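Local structure of cytochrome P450 RhF (Acinetobacter radioresistens, 6RO8) at residues L285-R290 with L405-Q410; A161-E166 with L426-Q431; L277-A282 with M389-F394. The protein probably oxidises organic substrates at a thiolate-ligated heme, this chain being the heme domain of a class VII cytochrome P450 with peroxygenase activity. All coordinates share one frame; numbering follows the deposited sequence.

Contact 1 (L285-R290 with L405-Q410)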
ATOM      1  N   LEU A 285      15.755  -5.481   3.180  1.00 67.81           N
ATOM      2  CA  LEU A 285      16.597  -5.568   1.992  1.00 66.72           C
ATOM      3  C   LEU A 285      18.006  -5.065   2.263  1.00 79.48           C
ATOM      4  O   LEU A 285      18.988  -5.766   1.988  1.00 98.68           O
ATOM      5  CB  LEU A 285      15.973  -4.751   0.868  1.00 71.29           C
ATOM      6  CG  LEU A 285      15.165  -5.434  -0.212  1.00 71.60           C
ATOM      7  CD1 LEU A 285      14.758  -4.375  -1.209  1.00 72.84           C
ATOM      8  CD2 LEU A 285      15.999  -6.511  -0.868  1.00 63.88           C
ATOM      9  N   LEU A 286      18.130  -3.838   2.782  1.00 70.32           N
ATOM     10  CA  LEU A 286      19.436  -3.206   2.914  1.00 74.24           C
ATOM     11  C   LEU A 286      20.267  -3.808   4.039  1.00 80.07           C
ATOM     12  O   LEU A 286      21.497  -3.846   3.933  1.00 90.25           O
ATOM     13  CB  LEU A 286      19.272  -1.693   3.122  1.00 75.35           C
ATOM     14  CG  LEU A 286      18.436  -0.930   2.076  1.00 71.86           C
ATOM     15  CD1 LEU A 286      17.982   0.447   2.596  1.00 72.16           C
ATOM     16  CD2 LEU A 286      19.146  -0.777   0.712  1.00 59.50           C
ATOM     17  N   LEU A 287      19.633  -4.262   5.123  1.00 84.04           N
ATOM     18  CA  LEU A 287      20.373  -4.871   6.226  1.00 81.06           C
ATOM     19  C   LEU A 287      20.927  -6.233   5.859  1.00 85.56           C
ATOM     20  O   LEU A 287      21.820  -6.736   6.563  1.00 86.73           O
ATOM     21  CB  LEU A 287      19.490  -5.007   7.465  1.00 76.00           C
ATOM     22  CG  LEU A 287      19.311  -3.734   8.288  1.00 78.71           C
ATOM     23  CD1 LEU A 287      18.618  -4.066   9.588  1.00 91.26           C
ATOM     24  CD2 LEU A 287      20.629  -3.081   8.560  1.00 77.69           C
ATOM     25  N   ALA A 288      20.428  -6.829   4.778  1.00 77.70           N
ATOM     26  CA  ALA A 288      20.881  -8.145   4.365  1.00 85.88           C
ATOM     27  C   ALA A 288      22.053  -8.088   3.398  1.00 89.61           C
ATOM     28  O   ALA A 288      22.815  -9.057   3.314  1.00102.03           O
ATOM     29  CB  ALA A 288      19.725  -8.926   3.739  1.00 69.69           C
ATOM     30  N   ASP A 289      22.219  -6.978   2.682  1.00 80.25           N
ATOM     31  CA  ASP A 289      23.343  -6.761   1.770  1.00 82.86           C
ATOM     32  C   ASP A 289      24.344  -5.848   2.482  1.00 90.48           C
ATOM     33  O   ASP A 289      24.276  -4.618   2.397  1.00 86.28           O
ATOM     34  CB  ASP A 289      22.839  -6.176   0.454  1.00 83.89           C
ATOM     35  CG  ASP A 289      23.842  -6.299  -0.672  1.00 97.71           C
ATOM     36  OD1 ASP A 289      25.062  -6.385  -0.400  1.00104.54           O
ATOM     37  OD2 ASP A 289      23.401  -6.288  -1.840  1.00101.54           O
ATOM     38  N   ARG A 290      25.286  -6.469   3.196  1.00 90.19           N
ATOM     39  CA  ARG A 290      26.204  -5.712   4.045  1.00 93.08           C
ATOM     40  C   ARG A 290      27.038  -4.732   3.231  1.00 91.20           C
ATOM     41  O   ARG A 290      27.363  -3.633   3.705  1.00 92.15           O
ATOM     42  CB  ARG A 290      27.105  -6.675   4.817  1.00 92.25           C
ATOM     43  CG  ARG A 290      26.345  -7.697   5.640  1.00 86.86           C
ATOM     44  CD  ARG A 290      25.225  -7.036   6.411  1.00 86.17           C
ATOM     45  NE  ARG A 290      25.727  -6.168   7.468  1.00 87.28           N
ATOM     46  CZ  ARG A 290      24.959  -5.414   8.246  1.00 93.43           C
ATOM     47  NH1 ARG A 290      23.638  -5.397   8.065  1.00 94.75           N
ATOM     48  NH2 ARG A 290      25.519  -4.655   9.188  1.00 94.44           N
ATOM     49  N   LEU A 405      24.197  -2.454  12.641  1.00 92.10           N
ATOM     50  CA  LEU A 405      22.891  -3.091  12.560  1.00 90.20           C
ATOM     51  C   LEU A 405      22.912  -4.264  11.592  1.00 91.74           C
ATOM     52  O   LEU A 405      23.397  -4.137  10.465  1.00 87.49           O
ATOM     53  CB  LEU A 405      21.857  -2.069  12.088  1.00 96.25           C
ATOM     54  CG  LEU A 405      20.431  -2.432  12.447  1.00 86.17           C
ATOM     55  CD1 LEU A 405      20.480  -2.378  13.913  1.00 85.41           C
ATOM     56  CD2 LEU A 405      19.461  -1.414  11.908  1.00 84.69           C
ATOM     57  N   LYS A 406      22.376  -5.407  12.033  1.00 95.97           N
ATOM     58  CA  LYS A 406      22.248  -6.586  11.180  1.00 94.00           C
ATOM     59  C   LYS A 406      20.945  -7.309  11.493  1.00 89.65           C
ATOM     60  O   LYS A 406      20.422  -7.221  12.606  1.00100.28           O
ATOM     61  CB  LYS A 406      23.420  -7.572  11.336  1.00 93.33           C
ATOM     62  CG  LYS A 406      23.809  -7.970  12.769  1.00 96.90           C
ATOM     63  CD  LYS A 406      25.299  -8.310  12.831  1.00106.23           C
ATOM     64  CE  LYS A 406      26.112  -7.135  13.304  1.00104.58           C
ATOM     65  NZ  LYS A 406      27.509  -7.096  12.814  1.00116.27           N
ATOM     66  N   LEU A 407      20.428  -8.034  10.506  1.00 82.06           N
ATOM     67  CA  LEU A 407      19.256  -8.866  10.739  1.00 83.47           C
ATOM     68  C   LEU A 407      19.627 -10.057  11.616  1.00 91.51           C
ATOM     69  O   LEU A 407      20.699 -10.646  11.461  1.00104.05           O
ATOM     70  CB  LEU A 407      18.681  -9.359   9.410  1.00 83.89           C
ATOM     71  CG  LEU A 407      18.003  -8.316   8.516  1.00 87.93           C
ATOM     72  CD1 LEU A 407      17.912  -8.822   7.062  1.00 81.00           C
ATOM     73  CD2 LEU A 407      16.621  -7.940   9.061  1.00 86.10           C
ATOM     74  N   CYS A 408      18.755 -10.396  12.564  1.00 84.07           N
ATOM     75  CA  CYS A 408      18.891 -11.688  13.224  1.00 85.20           C
ATOM     76  C   CYS A 408      18.379 -12.810  12.327  1.00 91.50           C
ATOM     77  O   CYS A 408      17.571 -12.594  11.422  1.00 96.18           O
ATOM     78  CB  CYS A 408      18.120 -11.735  14.546  1.00 98.23           C
ATOM     79  SG  CYS A 408      18.338 -10.382  15.733  1.00105.05           S
ATOM     80  N   GLU A 409      18.861 -14.026  12.589  1.00 95.58           N
ATOM     81  CA  GLU A 409      18.246 -15.204  11.994  1.00 96.19           C
ATOM     82  C   GLU A 409      16.806 -15.288  12.468  1.00 97.43           C
ATOM     83  O   GLU A 409      16.537 -15.210  13.671  1.00 98.02           O
ATOM     84  CB  GLU A 409      19.005 -16.470  12.377  1.00102.27           C
ATOM     85  CG  GLU A 409      20.468 -16.420  12.005  1.00119.73           C
ATOM     86  CD  GLU A 409      21.229 -17.647  12.465  1.00136.55           C
ATOM     87  OE1 GLU A 409      20.579 -18.616  12.915  1.00140.77           O
ATOM     88  OE2 GLU A 409      22.478 -17.632  12.399  1.00142.83           O
ATOM     89  N   GLN A 410      15.877 -15.403  11.524  1.00 89.42           N
ATOM     90  CA  GLN A 410      14.469 -15.417  11.877  1.00 87.05           C
ATOM     91  C   GLN A 410      13.678 -15.952  10.697  1.00 93.81           C
ATOM     92  O   GLN A 410      14.121 -15.874   9.548  1.00102.15           O
ATOM     93  CB  GLN A 410      13.968 -14.020  12.261  1.00 88.55           C
ATOM     94  CG  GLN A 410      13.965 -13.033  11.092  1.00 88.46           C
ATOM     95  CD  GLN A 410      14.126 -11.585  11.529  1.00 86.11           C
ATOM     96  OE1 GLN A 410      13.167 -10.948  11.976  1.00 84.40           O
ATOM     97  NE2 GLN A 410      15.341 -11.055  11.389  1.00 76.57           N
TER

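Contact 2 (A161-E166 with L426-Q431)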
ATOM      1  N   ALA A 161      16.127  -5.923  19.027  1.00107.87           N
ATOM      2  CA  ALA A 161      14.792  -5.345  19.014  1.00104.07           C
ATOM      3  C   ALA A 161      14.089  -5.838  17.763  1.00105.60           C
ATOM      4  O   ALA A 161      14.727  -6.312  16.820  1.00 98.85           O
ATOM      5  CB  ALA A 161      14.824  -3.811  19.043  1.00 98.73           C
ATOM      6  N   ASP A 162      12.765  -5.756  17.779  1.00107.37           N
ATOM      7  CA  ASP A 162      11.954  -5.987  16.589  1.00 95.88           C
ATOM      8  C   ASP A 162      11.530  -4.593  16.144  1.00 92.10           C
ATOM      9  O   ASP A 162      10.650  -3.975  16.753  1.00 88.42           O
ATOM     10  CB  ASP A 162      10.786  -6.922  16.899  1.00 94.58           C
ATOM     11  CG  ASP A 162       9.620  -6.781  15.936  1.00 95.96           C
ATOM     12  OD1 ASP A 162       9.809  -6.393  14.760  1.00 97.58           O
ATOM     13  OD2 ASP A 162       8.494  -7.057  16.380  1.00 98.88           O
ATOM     14  N   LEU A 163      12.198  -4.083  15.102  1.00 84.70           N
ATOM     15  CA  LEU A 163      11.958  -2.709  14.681  1.00 81.07           C
ATOM     16  C   LEU A 163      10.490  -2.461  14.383  1.00 83.42           C
ATOM     17  O   LEU A 163      10.013  -1.333  14.557  1.00 90.78           O
ATOM     18  CB  LEU A 163      12.798  -2.365  13.452  1.00 76.93           C
ATOM     19  CG  LEU A 163      14.308  -2.489  13.663  1.00 81.24           C
ATOM     20  CD1 LEU A 163      15.118  -2.020  12.450  1.00 74.75           C
ATOM     21  CD2 LEU A 163      14.765  -1.784  14.945  1.00 82.16           C
ATOM     22  N   VAL A 164       9.763  -3.486  13.924  1.00 78.70           N
ATOM     23  CA  VAL A 164       8.338  -3.304  13.652  1.00 87.30           C
ATOM     24  C   VAL A 164       7.636  -2.810  14.909  1.00 87.19           C
ATOM     25  O   VAL A 164       6.980  -1.760  14.910  1.00 90.36           O
ATOM     26  CB  VAL A 164       7.703  -4.608  13.129  1.00 81.11           C
ATOM     27  CG1 VAL A 164       6.190  -4.452  13.051  1.00 64.98           C
ATOM     28  CG2 VAL A 164       8.270  -4.983  11.763  1.00 77.52           C
ATOM     29  N   GLN A 165       7.808  -3.539  16.009  1.00 81.85           N
ATOM     30  CA  GLN A 165       7.145  -3.184  17.255  1.00 93.76           C
ATOM     31  C   GLN A 165       7.755  -1.961  17.930  1.00 93.28           C
ATOM     32  O   GLN A 165       7.038  -1.247  18.634  1.00 93.32           O
ATOM     33  CB  GLN A 165       7.142  -4.380  18.210  1.00 89.76           C
ATOM     34  CG  GLN A 165       5.918  -4.407  19.120  1.00109.38           C
ATOM     35  CD  GLN A 165       4.603  -4.134  18.376  1.00121.42           C
ATOM     36  OE1 GLN A 165       3.788  -3.308  18.815  1.00124.89           O
ATOM     37  NE2 GLN A 165       4.392  -4.831  17.245  1.00116.31           N
ATOM     38  N   GLU A 166       9.033  -1.666  17.702  1.00 85.80           N
ATOM     39  CA  GLU A 166       9.591  -0.476  18.337  1.00 97.10           C
ATOM     40  C   GLU A 166       9.133   0.801  17.646  1.00 99.14           C
ATOM     41  O   GLU A 166       8.825   1.791  18.319  1.00107.82           O
ATOM     42  CB  GLU A 166      11.124  -0.535  18.372  1.00 98.88           C
ATOM     43  CG  GLU A 166      11.694  -1.843  18.914  1.00103.32           C
ATOM     44  CD  GLU A 166      11.726  -1.906  20.436  1.00105.01           C
ATOM     45  OE1 GLU A 166      11.884  -3.036  20.979  1.00102.38           O
ATOM     46  OE2 GLU A 166      11.604  -0.834  21.076  1.00 99.72           O
ATOM     47  N   LEU A 426      10.613  -7.671  12.327  1.00 71.09           N
ATOM     48  CA  LEU A 426      11.927  -7.377  11.749  1.00 73.04           C
ATOM     49  C   LEU A 426      12.948  -7.438  12.894  1.00 82.76           C
ATOM     50  O   LEU A 426      13.330  -6.417  13.471  1.00 89.85           O
ATOM     51  CB  LEU A 426      11.939  -6.020  11.038  1.00 65.26           C
ATOM     52  CG  LEU A 426      13.091  -5.821  10.044  1.00 74.43           C
ATOM     53  CD1 LEU A 426      13.000  -6.789   8.862  1.00 76.42           C
ATOM     54  CD2 LEU A 426      13.200  -4.377   9.558  1.00 73.03           C
ATOM     55  N   TRP A 427      13.396  -8.646  13.226  1.00 81.61           N
ATOM     56  CA  TRP A 427      14.304  -8.830  14.354  1.00 88.67           C
ATOM     57  C   TRP A 427      15.746  -8.523  13.955  1.00 87.73           C
ATOM     58  O   TRP A 427      16.221  -8.912  12.884  1.00 86.05           O
ATOM     59  CB  TRP A 427      14.173 -10.249  14.915  1.00 92.29           C
ATOM     60  CG  TRP A 427      13.066 -10.323  15.912  1.00 93.69           C
ATOM     61  CD1 TRP A 427      11.834 -10.876  15.734  1.00 91.65           C
ATOM     62  CD2 TRP A 427      13.072  -9.777  17.239  1.00 93.25           C
ATOM     63  NE1 TRP A 427      11.075 -10.721  16.874  1.00 91.57           N
ATOM     64  CE2 TRP A 427      11.818 -10.053  17.812  1.00 93.44           C
ATOM     65  CE3 TRP A 427      14.023  -9.098  18.002  1.00 92.38           C
ATOM     66  CZ2 TRP A 427      11.490  -9.666  19.104  1.00 93.26           C
ATOM     67  CZ3 TRP A 427      13.693  -8.709  19.283  1.00 95.99           C
ATOM     68  CH2 TRP A 427      12.440  -8.993  19.822  1.00 97.96           C
ATOM     69  N   THR A 428      16.448  -7.837  14.842  1.00 96.65           N
ATOM     70  CA  THR A 428      17.624  -7.081  14.448  1.00101.37           C
ATOM     71  C   THR A 428      18.496  -6.832  15.673  1.00100.83           C
ATOM     72  O   THR A 428      17.985  -6.701  16.789  1.00106.27           O
ATOM     73  CB  THR A 428      17.178  -5.776  13.783  1.00 97.98           C
ATOM     74  OG1 THR A 428      18.310  -4.953  13.509  1.00106.92           O
ATOM     75  CG2 THR A 428      16.260  -5.046  14.684  1.00 94.78           C
ATOM     76  N   GLU A 429      19.815  -6.796  15.466  1.00 90.72           N
ATOM     77  CA  GLU A 429      20.754  -6.796  16.582  1.00100.35           C
ATOM     78  C   GLU A 429      21.972  -5.930  16.282  1.00103.98           C
ATOM     79  O   GLU A 429      22.261  -5.610  15.125  1.00109.36           O
ATOM     80  CB  GLU A 429      21.237  -8.206  16.908  1.00108.47           C
ATOM     81  CG  GLU A 429      21.804  -8.952  15.716  1.00114.58           C
ATOM     82  CD  GLU A 429      22.190 -10.379  16.063  1.00122.88           C
ATOM     83  OE1 GLU A 429      21.894 -10.807  17.198  1.00127.01           O
ATOM     84  OE2 GLU A 429      22.789 -11.067  15.207  1.00126.20           O
ATOM     85  N   TRP A 430      22.708  -5.582  17.341  1.00108.37           N
ATOM     86  CA  TRP A 430      23.893  -4.720  17.239  1.00109.03           C
ATOM     87  C   TRP A 430      24.674  -4.747  18.555  1.00109.91           C
ATOM     88  O   TRP A 430      24.424  -5.584  19.431  1.00110.64           O
ATOM     89  CB  TRP A 430      23.498  -3.292  16.875  1.00106.51           C
ATOM     90  CG  TRP A 430      22.671  -2.544  17.921  1.00111.20           C
ATOM     91  CD1 TRP A 430      23.100  -1.526  18.724  1.00108.79           C
ATOM     92  CD2 TRP A 430      21.271  -2.718  18.221  1.00110.38           C
ATOM     93  NE1 TRP A 430      22.069  -1.069  19.512  1.00107.42           N
ATOM     94  CE2 TRP A 430      20.939  -1.788  19.228  1.00107.26           C
ATOM     95  CE3 TRP A 430      20.277  -3.579  17.748  1.00 98.97           C
ATOM     96  CZ2 TRP A 430      19.649  -1.687  19.759  1.00107.48           C
ATOM     97  CZ3 TRP A 430      18.999  -3.486  18.287  1.00 95.06           C
ATOM     98  CH2 TRP A 430      18.697  -2.547  19.276  1.00104.04           C
ATOM     99  N   GLN A 431      25.618  -3.812  18.690  1.00110.55           N
ATOM    100  CA  GLN A 431      26.442  -3.647  19.895  1.00110.45           C
ATOM    101  C   GLN A 431      25.613  -3.360  21.146  1.00112.26           C
ATOM    102  O   GLN A 431      25.504  -2.207  21.581  1.00107.91           O
ATOM    103  CB  GLN A 431      27.446  -2.514  19.703  1.00113.23           C
ATOM    104  CG  GLN A 431      28.384  -2.318  20.903  1.00136.17           C
ATOM    105  CD  GLN A 431      28.589  -0.848  21.268  1.00140.57           C
ATOM    106  OE1 GLN A 431      29.564  -0.218  20.852  1.00139.84           O
ATOM    107  NE2 GLN A 431      27.656  -0.297  22.046  1.00138.79           N
TER

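Contact 3 (L277-A282 with M389-F394)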
ATOM      1  N   LEU A 277       4.801  -0.996   6.019  1.00 61.37           N
ATOM      2  CA  LEU A 277       5.237  -2.201   5.318  1.00 61.15           C
ATOM      3  C   LEU A 277       6.473  -1.918   4.469  1.00 63.59           C
ATOM      4  O   LEU A 277       7.449  -2.681   4.508  1.00 62.34           O
ATOM      5  CB  LEU A 277       4.107  -2.741   4.451  1.00 60.32           C
ATOM      6  CG  LEU A 277       2.852  -3.227   5.169  1.00 59.76           C
ATOM      7  CD1 LEU A 277       1.741  -3.432   4.156  1.00 49.42           C
ATOM      8  CD2 LEU A 277       3.135  -4.510   5.936  1.00 52.66           C
ATOM      9  N   ALA A 278       6.457  -0.808   3.717  1.00 59.71           N
ATOM     10  CA  ALA A 278       7.559  -0.497   2.808  1.00 71.01           C
ATOM     11  C   ALA A 278       8.856  -0.242   3.575  1.00 73.21           C
ATOM     12  O   ALA A 278       9.933  -0.670   3.140  1.00 73.83           O
ATOM     13  CB  ALA A 278       7.209   0.715   1.931  1.00 52.58           C
ATOM     14  N   SER A 279       8.765   0.467   4.713  1.00 69.91           N
ATOM     15  CA  SER A 279       9.936   0.718   5.559  1.00 76.64           C
ATOM     16  C   SER A 279      10.535  -0.562   6.101  1.00 73.37           C
ATOM     17  O   SER A 279      11.764  -0.657   6.258  1.00 66.28           O
ATOM     18  CB  SER A 279       9.585   1.654   6.731  1.00 65.19           C
ATOM     19  OG  SER A 279       8.914   2.825   6.315  1.00 62.39           O
ATOM     20  N   ALA A 280       9.682  -1.524   6.454  1.00 65.85           N
ATOM     21  CA  ALA A 280      10.206  -2.806   6.901  1.00 71.26           C
ATOM     22  C   ALA A 280      10.868  -3.560   5.743  1.00 70.56           C
ATOM     23  O   ALA A 280      11.951  -4.147   5.905  1.00 67.88           O
ATOM     24  CB  ALA A 280       9.097  -3.625   7.540  1.00 59.78           C
ATOM     25  N   ASN A 281      10.251  -3.525   4.559  1.00 66.63           N
ATOM     26  CA  ASN A 281      10.849  -4.169   3.391  1.00 72.80           C
ATOM     27  C   ASN A 281      12.217  -3.587   3.078  1.00 77.27           C
ATOM     28  O   ASN A 281      13.175  -4.325   2.806  1.00 74.11           O
ATOM     29  CB  ASN A 281       9.943  -4.001   2.179  1.00 61.45           C
ATOM     30  CG  ASN A 281       8.729  -4.838   2.265  1.00 64.74           C
ATOM     31  OD1 ASN A 281       8.675  -5.784   3.051  1.00 67.21           O
ATOM     32  ND2 ASN A 281       7.711  -4.479   1.483  1.00 63.05           N
ATOM     33  N   ALA A 282      12.320  -2.257   3.095  1.00 73.72           N
ATOM     34  CA  ALA A 282      13.570  -1.602   2.731  1.00 73.83           C
ATOM     35  C   ALA A 282      14.679  -1.939   3.716  1.00 70.53           C
ATOM     36  O   ALA A 282      15.793  -2.280   3.305  1.00 71.69           O
ATOM     37  CB  ALA A 282      13.355  -0.092   2.633  1.00 51.05           C
ATOM     38  N   MET A 389       9.719  10.164   2.336  1.00 65.80           N
ATOM     39  CA  MET A 389      10.307  10.913   3.431  1.00 61.44           C
ATOM     40  C   MET A 389      10.422  10.048   4.681  1.00 63.43           C
ATOM     41  O   MET A 389      11.464  10.043   5.335  1.00 62.47           O
ATOM     42  CB  MET A 389       9.456  12.141   3.689  1.00 73.56           C
ATOM     43  CG  MET A 389       9.773  12.898   4.914  1.00 90.03           C
ATOM     44  SD  MET A 389       8.363  12.718   6.005  1.00110.64           S
ATOM     45  CE  MET A 389       7.160  13.807   5.268  1.00 91.10           C
ATOM     46  N   GLU A 390       9.376   9.280   5.027  1.00 60.43           N
ATOM     47  CA  GLU A 390       9.459   8.500   6.261  1.00 67.62           C
ATOM     48  C   GLU A 390      10.479   7.379   6.127  1.00 74.22           C
ATOM     49  O   GLU A 390      11.211   7.090   7.078  1.00 86.76           O
ATOM     50  CB  GLU A 390       8.090   7.955   6.646  1.00 72.96           C
ATOM     51  CG  GLU A 390       7.076   9.034   6.937  1.00 76.19           C
ATOM     52  CD  GLU A 390       5.754   8.475   7.399  1.00 81.85           C
ATOM     53  OE1 GLU A 390       5.731   7.724   8.394  1.00 81.92           O
ATOM     54  OE2 GLU A 390       4.734   8.787   6.754  1.00 88.96           O
ATOM     55  N   MET A 391      10.593   6.788   4.933  1.00 67.52           N
ATOM     56  CA  MET A 391      11.564   5.716   4.735  1.00 68.20           C
ATOM     57  C   MET A 391      13.005   6.230   4.842  1.00 68.44           C
ATOM     58  O   MET A 391      13.848   5.603   5.495  1.00 67.90           O
ATOM     59  CB  MET A 391      11.294   5.051   3.388  1.00 66.20           C
ATOM     60  CG  MET A 391       9.975   4.241   3.370  1.00 56.57           C
ATOM     61  SD  MET A 391       9.645   3.728   1.678  1.00 61.57           S
ATOM     62  CE  MET A 391      10.822   2.387   1.441  1.00 59.30           C
ATOM     63  N   CYS A 392      13.311   7.383   4.243  1.00 61.97           N
ATOM     64  CA  CYS A 392      14.668   7.937   4.385  1.00 71.32           C
ATOM     65  C   CYS A 392      15.039   8.209   5.838  1.00 74.18           C
ATOM     66  O   CYS A 392      16.106   7.778   6.292  1.00 79.31           O
ATOM     67  CB  CYS A 392      14.811   9.195   3.530  1.00 64.92           C
ATOM     68  SG  CYS A 392      14.419   8.883   1.792  1.00 71.92           S
ATOM     69  N   ILE A 393      14.173   8.897   6.586  1.00 73.43           N
ATOM     70  CA  ILE A 393      14.506   9.227   7.970  1.00 74.78           C
ATOM     71  C   ILE A 393      14.743   7.957   8.784  1.00 76.20           C
ATOM     72  O   ILE A 393      15.720   7.867   9.542  1.00 80.14           O
ATOM     73  CB  ILE A 393      13.415  10.109   8.602  1.00 72.92           C
ATOM     74  CG1 ILE A 393      13.468  11.527   8.019  1.00 71.16           C
ATOM     75  CG2 ILE A 393      13.589  10.189  10.116  1.00 68.33           C
ATOM     76  CD1 ILE A 393      12.092  12.186   7.892  1.00 77.18           C
ATOM     77  N   PHE A 394      13.885   6.947   8.620  1.00 75.97           N
ATOM     78  CA  PHE A 394      14.129   5.676   9.302  1.00 73.74           C
ATOM     79  C   PHE A 394      15.538   5.185   9.025  1.00 75.46           C
ATOM     80  O   PHE A 394      16.325   4.955   9.949  1.00 83.96           O
ATOM     81  CB  PHE A 394      13.128   4.603   8.872  1.00 71.36           C
ATOM     82  CG  PHE A 394      11.787   4.735   9.505  1.00 85.31           C
ATOM     83  CD1 PHE A 394      11.664   4.971  10.865  1.00 89.36           C
ATOM     84  CD2 PHE A 394      10.635   4.619   8.730  1.00 85.68           C
ATOM     85  CE1 PHE A 394      10.409   5.089  11.438  1.00 92.72           C
ATOM     86  CE2 PHE A 394       9.394   4.741   9.293  1.00 81.45           C
ATOM     87  CZ  PHE A 394       9.275   4.970  10.644  1.00 93.44           C
TER

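Contact 1 (L285-R290 with L405-Q410)
Leu287 sits between Leu405 and Leu407, meeting each with a different part of its side chain. Its methyl CD1 comes 3.6 Å from Leu405 CD2, with the two side chains slanting across each other, while CD2 lies 3.5 Å from the carbonyl oxygen of Leu405. On its other flank Leu287 CB is 3.8 Å from Leu407 CG, so the branch point of Leu407 rests on the base of the side chain. Leu407 holds CG anti to its carbonyl carbon (chi1 -70°), which turns CD1 to Ala288 CB, 3.8 Å away. These leucines attach the C-terminal end of helix 273-288, the end of the P450 helix αI, to the three-stranded sheet of strands 160-162, 427-429 and 406-407; Leu287 and Leu405 also touch Trp293 of helix 290-298 and Thr428 of the neighbouring strand.

Polar bonds lie beside this apolar patch. Arg290, folded back by bends at chi2 and chi3, donates from NH2 to Leu405 O at 2.5 Å, with the donor above the carbonyl plane, and more weakly from NH1 to the same oxygen. NH1 also bonds to Leu287 O at 2.7 Å, an acceptor lying in the guanidinium plane. Lys406 CB lies over one face of the group, toward the rim. The guanidinium therefore joins one carbonyl from each segment, clamping the backbones together where the leucines pack, and its bonds to two partners should restrict its rotation.

Contact 2 (A161-E166 with L426-Q431)
Asp162 CB presses onto the six-membered ring of Trp427, 3.6 Å from its centroid and 17° off the ring normal, a CH-pi contact made over the face. The same ring brings CZ3 close to Ala161 C and Asp162 N. On the other face of the sheet Thr428 CG2 is a bump set against the fork of Leu163, 3.4 Å from CG and close to both of its methyls. Leu426 packs beside Thr428 against the same helix start, with CD2 approaching Leu163 CD1 and CB lying 3.9 Å from Val164 CG2, a methyl that chi1 of 172° turns to Leu426.

Strand 160-162 here pairs antiparallel with strand 427-429 in the three-stranded sheet usually called β3 in P450s. Ala161 with Thr428 is the hydrogen-bonded pair, Ala161 N donating to Thr428 O at 3.0 Å and Thr428 N returning a weak bond to Ala161 O; Asp162 with Trp427 is the non-hydrogen-bonded one. Asp162, the N-cap residue of helix 163-168, uses OD1 twice: for Leu426 N across the contact at 2.9 Å, nearly straight (174°) but from above the carboxylate plane, and, weakly, for Val164 N as the cap. Leu163 N, at the first turn of that helix, donates to Leu426 O at 3.1 Å. Further along, where Trp430 is backbone-bonded to Gly159, its ring flanks Ala161, with CH2 4.1 Å from Ala161 CB, while NE1 bonds to Ile156 O.

Contact 3 (L277-A282 with M389-F394)
Met391 reaches across to helix 277-282 with CG, SD and CE: CG lies 3.4 Å from Ser279 OG, SD is 3.9 Å from Ala278 CB, and the methyl CE ends 3.7 Å from Ala282 CB. The chain leaves its helix with CG beside the backbone N, runs extended through chi2, and bends at chi3 (75°), which brings CE against both Ala282 CB and Ala278 O.

The two segments belong to helices αI and αL, which with αD (134-155) and αE (170-179) form the four-helix bundle of the P450 fold; the axes of 277-282 and 389-394 cross at -39° with a closest approach of 9.6 Å. Ala278 also touches the heme, so Met391 packs against a residue of the heme pocket.

Ser279 places OG anti to its own carbonyl carbon (chi1 -50°), a position from which the oxygen bonds to Thr275 O one turn back along the helix. The same oxygen meets the Phe394 ring at its edge, 3.5 Å from CD2, and Ser279 CB is 3.7 Å from Phe394 CD2. Val148 of helix 134-155 and Ile171 and Pro172 of helix 170-179 also touch Phe394.

How the contacts relate
Helix 273-288 serves two of the contacts: contact 3 uses its middle, next to the heme, and contact 1 its C-terminal end, about 15 Å away between centres. Contact 3 is fully buried and relies on side-chain packing between helices. Contact 1 is only partly buried and adds arginine-to-carbonyl bonds to its leucines, whereas contact 2, largely buried though equally far from the chain centre, is built on strand pairing and helix capping. Contacts 1 and 2 share one sheet, in which strand 427-429 lies between strands 160-162 and 406-407, and Lys406 O probably bonds to Glu429 N. Contacts 2 and 3 meet through packing of Leu426 on Ala280.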